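Local coordinates for lipoprotein YgdI/YgdR-like SH3-like domain-containing protein (Shewanella oneidensis, PDB 2RB6) that is of unknown function but belongs to a family of bacterial lipoproteins with an SH3-like fold, and is probably held at the cell membrane by its lipid, at residues A[4-7]-A[13-16]; A[30-35]-A[40-45]. All blocks are in the same frame, centred on the assembly; numbering follows the deposited sequence.

Contact 1 of 2, residues A[4-7]-A[13-16]; sequences QYIM and KMIT
Met7 and Ile15 form the hydrogen-bonded antiparallel pair of a beta hairpin; Met7, like Met14, is present as selenomethionine. Met7 N reaches Ile15 O at 2.6 Å and Ile15 N reaches Met7 O at 2.8 Å, both donors lying in the carbonyl plane. Next to it Ile6 and Thr16 make a non-hydrogen-bonded pair, where CA-H...O contacts, such as Thr16 CA to Tyr5 O at 3.2 Å, accompany the pairing. Ile6 CG2 crosses Met14, 3.5 Å from Met14 CG, while Ile6 CG1 lies 3.8 Å from Thr16 CG2. The beta-branched Ile6 and Thr16 suit extended strand positions. Gln4 has CG anti to its N (chi1 171°) and then bends at chi2, bringing Gln4 NE2 to Thr16 CB at 3.6 Å and to a hydrogen bond with Tyr5 O at 3.1 Å, made from above the carbonyl plane. An alanine here is likely to leave Tyr5 O without this amide donor and to open a gap beside Thr16 CB. Strand 47-53 flanks strand 4-9, through backbone bonds between Gln4 and Arg53 and between Ile6 and Ile51. The opposite face, with Met7 and Ile15, packs on strand 29-33.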
loop_
_atom_site.group_PDB
_atom_site.type_symbol
_atom_site.label_atom_id
_atom_site.label_comp_id
_atom_site.label_asym_id
_atom_site.label_seq_id
_atom_site.Cartn_x
_atom_site.Cartn_y
_atom_site.Cartn_z
ATOM N N GLN A 4 7.351 -7.164 0.506
ATOM C CA GLN A 4 5.907 -7.300 0.560
ATOM C C GLN A 4 5.355 -6.097 1.314
ATOM O O GLN A 4 5.845 -5.743 2.385
ATOM C CB GLN A 4 5.541 -8.614 1.266
ATOM C CG GLN A 4 4.061 -8.823 1.603
ATOM C CD GLN A 4 3.159 -8.976 0.380
ATOM O OE1 GLN A 4 3.382 -9.845 -0.469
ATOM N NE2 GLN A 4 2.120 -8.142 0.299
ATOM N N TYR A 5 4.352 -5.450 0.738
ATOM C CA TYR A 5 3.768 -4.291 1.381
ATOM C C TYR A 5 2.361 -4.505 1.877
ATOM O O TYR A 5 1.573 -5.229 1.279
ATOM C CB TYR A 5 3.817 -3.075 0.458
ATOM C CG TYR A 5 5.197 -2.507 0.313
ATOM C CD1 TYR A 5 6.076 -2.991 -0.662
ATOM C CD2 TYR A 5 5.635 -1.489 1.153
ATOM C CE1 TYR A 5 7.356 -2.469 -0.794
ATOM C CE2 TYR A 5 6.914 -0.958 1.028
ATOM C CZ TYR A 5 7.766 -1.447 0.054
ATOM O OH TYR A 5 9.014 -0.885 -0.088
ATOM N N ILE A 6 2.070 -3.856 2.994
ATOM C CA ILE A 6 0.778 -3.935 3.633
ATOM C C ILE A 6 0.441 -2.561 4.192
ATOM O O ILE A 6 1.283 -1.910 4.823
ATOM C CB ILE A 6 0.799 -4.959 4.788
ATOM C CG1 ILE A 6 0.906 -6.376 4.232
ATOM C CG2 ILE A 6 -0.434 -4.800 5.646
ATOM C CD1 ILE A 6 1.015 -7.439 5.308
HETATM N N MSE A 7 -0.789 -2.125 3.937
HETATM C CA MSE A 7 -1.274 -0.843 4.415
HETATM C C MSE A 7 -2.424 -1.091 5.380
HETATM O O MSE A 7 -3.318 -1.909 5.116
HETATM C CB MSE A 7 -1.783 -0.002 3.253
HETATM C CG MSE A 7 -0.821 0.091 2.094
HETATM SE SE MSE A 7 -1.562 1.110 0.612
HETATM C CE MSE A 7 -1.334 2.869 1.410
ATOM N N LYS A 13 -9.246 -2.036 8.520
ATOM C CA LYS A 13 -8.942 -2.888 7.373
ATOM C C LYS A 13 -7.435 -2.996 7.129
ATOM O O LYS A 13 -6.639 -2.250 7.700
ATOM C CB LYS A 13 -9.619 -2.341 6.108
ATOM C CG LYS A 13 -11.147 -2.355 6.141
ATOM C CD LYS A 13 -11.692 -3.773 6.263
ATOM C CE LYS A 13 -13.216 -3.811 6.149
ATOM N NZ LYS A 13 -13.896 -2.998 7.199
HETATM N N MSE A 14 -7.060 -3.933 6.265
HETATM C CA MSE A 14 -5.667 -4.177 5.918
HETATM C C MSE A 14 -5.609 -4.433 4.409
HETATM O O MSE A 14 -6.528 -5.025 3.844
HETATM C CB MSE A 14 -5.168 -5.388 6.718
HETATM C CG MSE A 14 -3.699 -5.756 6.565
HETATM SE SE MSE A 14 -3.435 -7.301 5.419
HETATM C CE MSE A 14 -4.542 -8.584 6.372
ATOM N N ILE A 15 -4.549 -3.963 3.756
ATOM C CA ILE A 15 -4.398 -4.147 2.308
ATOM C C ILE A 15 -2.955 -4.503 1.923
ATOM O O ILE A 15 -1.999 -3.886 2.403
ATOM C CB ILE A 15 -4.836 -2.868 1.547
ATOM C CG1 ILE A 15 -6.309 -2.579 1.838
ATOM C CG2 ILE A 15 -4.645 -3.047 0.051
ATOM C CD1 ILE A 15 -6.795 -1.253 1.279
ATOM N N THR A 16 -2.806 -5.501 1.055
ATOM C CA THR A 16 -1.484 -5.932 0.611
ATOM C C THR A 16 -1.146 -5.418 -0.794
ATOM O O THR A 16 -2.029 -5.027 -1.549
ATOM C CB THR A 16 -1.367 -7.479 0.614
ATOM O OG1 THR A 16 -2.246 -8.038 -0.372
ATOM C CG2 THR A 16 -1.737 -8.033 1.978
#

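Contact 2 of 2, residues A[30-35]-A[40-45]; sequences YLYYDE and VMIKQE
Tyr32 and Val40 pair across a twisted antiparallel hairpin, joined by two backbone bonds: Val40 N to Tyr32 O at 2.8 Å and Tyr32 N to Val40 O at 3.2 Å. Two residues along, Tyr30 N gives a nearly straight bond (172°) to Ile42 O at 2.8 Å, whereas the return bond from Ile42 N to Tyr30 O is longer and more bent, its donor tilted from the carbonyl plane. Between these pairs Leu31 and Met41, a selenomethionine, form the non-hydrogen-bonded pair.

Among the side chains, Val40 makes a CH-pi contact: its CG1 methyl sits over one face of the Tyr32 ring, 3.4 Å from the centroid and displaced toward the CZ and CE1 rim. The ring is brought there because CG of Tyr32 stands between the backbone N and carbonyl carbon (chi1 76°), which folds the phenol toward its cross-strand partner. A compact, branched valine suits this place: one methyl meets the face while CG2 lies near the hydroxyl.

Apolar packing continues along the same face, where Ile42 CG2 touches Tyr30 CB at 3.5 Å. Beyond the strand, the Gln44 side chain runs alongside Tyr30, and Gln44 NE2 comes to the ring edge near Tyr30 CE2, at 3.5 Å, with the amide plane turned 66° from the ring. Leu31 CD2 and Met41 CG meet on the other face at 3.7 Å, the two side chains lying side by side and pointing the same way.

Strand 29-33 is central in its sheet: strand 22-24 flanks it on the far side from strand 39-43, with a backbone bond between Lys22 and Leu31. Leu23 of that strand touches Tyr30 and Gln44. The face bearing Tyr30, Tyr32 and Ile42 packs against the other sheet, with Val47 of strand 47-53 against Ile42.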
loop_
_atom_site.group_PDB
_atom_site.type_symbol
_atom_site.label_atom_id
_atom_site.label_comp_id
_atom_site.label_asym_id
_atom_site.label_seq_id
_atom_site.Cartn_x
_atom_site.Cartn_y
_atom_site.Cartn_z
ATOM N N TYR A 30 -2.908 7.481 -2.231
ATOM C CA TYR A 30 -1.823 6.501 -2.308
ATOM C C TYR A 30 -2.154 5.523 -3.431
ATOM O O TYR A 30 -3.208 4.887 -3.422
ATOM C CB TYR A 30 -1.678 5.719 -0.996
ATOM C CG TYR A 30 -0.597 6.225 -0.059
ATOM C CD1 TYR A 30 0.757 6.058 -0.364
ATOM C CD2 TYR A 30 -0.928 6.876 1.130
ATOM C CE1 TYR A 30 1.751 6.525 0.492
ATOM C CE2 TYR A 30 0.056 7.350 1.992
ATOM C CZ TYR A 30 1.392 7.173 1.667
ATOM O OH TYR A 30 2.360 7.647 2.521
ATOM N N LEU A 31 -1.260 5.421 -4.407
ATOM C CA LEU A 31 -1.450 4.497 -5.519
ATOM C C LEU A 31 -0.666 3.230 -5.206
ATOM O O LEU A 31 0.457 3.284 -4.690
ATOM C CB LEU A 31 -0.946 5.102 -6.834
ATOM C CG LEU A 31 -1.848 6.011 -7.686
ATOM C CD1 LEU A 31 -2.847 5.170 -8.479
ATOM C CD2 LEU A 31 -2.569 7.022 -6.800
ATOM N N TYR A 32 -1.267 2.091 -5.528
ATOM C CA TYR A 32 -0.642 0.814 -5.271
ATOM C C TYR A 32 -1.240 -0.214 -6.234
ATOM O O TYR A 32 -2.241 0.068 -6.888
ATOM C CB TYR A 32 -0.883 0.432 -3.805
ATOM C CG TYR A 32 -2.273 -0.080 -3.472
ATOM C CD1 TYR A 32 -2.573 -1.430 -3.588
ATOM C CD2 TYR A 32 -3.272 0.778 -2.992
ATOM C CE1 TYR A 32 -3.822 -1.930 -3.230
ATOM C CE2 TYR A 32 -4.539 0.292 -2.623
ATOM C CZ TYR A 32 -4.797 -1.071 -2.748
ATOM O OH TYR A 32 -6.011 -1.600 -2.375
ATOM N N TYR A 33 -0.617 -1.386 -6.342
ATOM C CA TYR A 33 -1.120 -2.433 -7.236
ATOM C C TYR A 33 -1.743 -3.586 -6.475
ATOM O O TYR A 33 -1.183 -4.073 -5.500
ATOM C CB TYR A 33 -0.003 -2.967 -8.142
ATOM C CG TYR A 33 0.471 -1.963 -9.151
ATOM C CD1 TYR A 33 1.303 -0.907 -8.770
ATOM C CD2 TYR A 33 0.051 -2.031 -10.477
ATOM C CE1 TYR A 33 1.702 0.061 -9.683
ATOM C CE2 TYR A 33 0.443 -1.069 -11.398
ATOM C CZ TYR A 33 1.270 -0.022 -10.993
ATOM O OH TYR A 33 1.653 0.951 -11.896
ATOM N N ASP A 34 -2.907 -4.021 -6.942
ATOM C CA ASP A 34 -3.622 -5.113 -6.304
ATOM C C ASP A 34 -3.210 -6.479 -6.855
ATOM O O ASP A 34 -2.622 -6.589 -7.936
ATOM C CB ASP A 34 -5.131 -4.925 -6.482
ATOM C CG ASP A 34 -5.616 -5.343 -7.862
ATOM O OD1 ASP A 34 -5.025 -4.897 -8.868
ATOM O OD2 ASP A 34 -6.598 -6.113 -7.941
ATOM N N GLU A 35 -3.532 -7.515 -6.091
ATOM C CA GLU A 35 -3.228 -8.894 -6.454
ATOM C C GLU A 35 -3.924 -9.218 -7.772
ATOM O O GLU A 35 -5.130 -9.016 -7.897
ATOM C CB GLU A 35 -3.742 -9.839 -5.361
ATOM C CG GLU A 35 -3.778 -9.240 -3.943
ATOM C CD GLU A 35 -4.856 -8.165 -3.757
ATOM O OE1 GLU A 35 -6.046 -8.450 -4.032
ATOM O OE2 GLU A 35 -4.516 -7.037 -3.324
ATOM N N VAL A 40 -4.773 0.791 -7.893
ATOM C CA VAL A 40 -5.957 1.159 -7.144
ATOM C C VAL A 40 -5.600 2.316 -6.218
ATOM O O VAL A 40 -4.424 2.558 -5.927
ATOM C CB VAL A 40 -6.539 -0.071 -6.367
ATOM C CG1 VAL A 40 -5.418 -0.986 -5.917
ATOM C CG2 VAL A 40 -7.378 0.389 -5.184
HETATM N N MSE A 41 -6.620 3.036 -5.773
HETATM C CA MSE A 41 -6.420 4.197 -4.926
HETATM C C MSE A 41 -6.984 4.072 -3.525
HETATM O O MSE A 41 -7.969 3.374 -3.296
HETATM C CB MSE A 41 -7.052 5.411 -5.595
HETATM C CG MSE A 41 -6.102 6.545 -5.906
HETATM SE SE MSE A 41 -7.014 7.907 -6.940
HETATM C CE MSE A 41 -6.369 7.362 -8.688
ATOM N N ILE A 42 -6.351 4.780 -2.599
ATOM C CA ILE A 42 -6.765 4.808 -1.204
ATOM C C ILE A 42 -6.335 6.180 -0.682
ATOM O O ILE A 42 -5.233 6.643 -0.981
ATOM C CB ILE A 42 -6.083 3.664 -0.391
ATOM C CG1 ILE A 42 -6.544 3.687 1.070
ATOM C CG2 ILE A 42 -4.566 3.792 -0.461
ATOM C CD1 ILE A 42 -7.954 3.234 1.288
ATOM N N LYS A 43 -7.212 6.843 0.068
ATOM C CA LYS A 43 -6.911 8.167 0.612
ATOM C C LYS A 43 -5.781 8.111 1.642
ATOM O O LYS A 43 -5.722 7.195 2.457
ATOM C CB LYS A 43 -8.164 8.774 1.257
ATOM C CG LYS A 43 -9.383 8.865 0.340
ATOM C CD LYS A 43 -10.516 9.675 0.973
ATOM C CE LYS A 43 -10.094 11.120 1.231
ATOM N NZ LYS A 43 -9.708 11.831 -0.023
ATOM N N GLN A 44 -4.899 9.105 1.604
ATOM C CA GLN A 44 -3.760 9.179 2.512
ATOM C C GLN A 44 -4.229 9.152 3.963
ATOM O O GLN A 44 -3.723 8.379 4.783
ATOM C CB GLN A 44 -2.983 10.466 2.235
ATOM C CG GLN A 44 -1.526 10.439 2.638
ATOM C CD GLN A 44 -1.333 10.502 4.136
ATOM O OE1 GLN A 44 -1.663 11.502 4.776
ATOM N NE2 GLN A 44 -0.804 9.426 4.707
ATOM N N GLU A 45 -5.212 9.997 4.267
ATOM C CA GLU A 45 -5.775 10.098 5.606
ATOM C C GLU A 45 -6.396 8.795 6.117
ATOM O O GLU A 45 -6.562 8.622 7.325
ATOM C CB GLU A 45 -6.830 11.197 5.634
ATOM C CG GLU A 45 -7.910 11.020 4.593
ATOM C CD GLU A 45 -9.056 12.002 4.764
ATOM O OE1 GLU A 45 -8.783 13.214 4.899
ATOM O OE2 GLU A 45 -10.229 11.559 4.753
#

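From the N terminus, strand 4-9 turns back through a short loop and contact 1 closes the first hairpin. The chain then passes through strand 22-24 into strand 29-33, and contact 2 closes a second hairpin with strand 39-43. The two loops therefore follow in series and neither encloses nor crosses the other. Strand 47-53 then returns to the first sheet, pairing with strand 4-9, so the first sheet is built from both ends of the domain. The two small sheets meet face to face, as expected of an SH3-like barrel: Met7 CE of contact 1 lies 3.7 Å from Tyr30 CG, and also touches Ile42, of contact 2, while Ile15 CG2 packs 3.1 Å from Tyr32 OH.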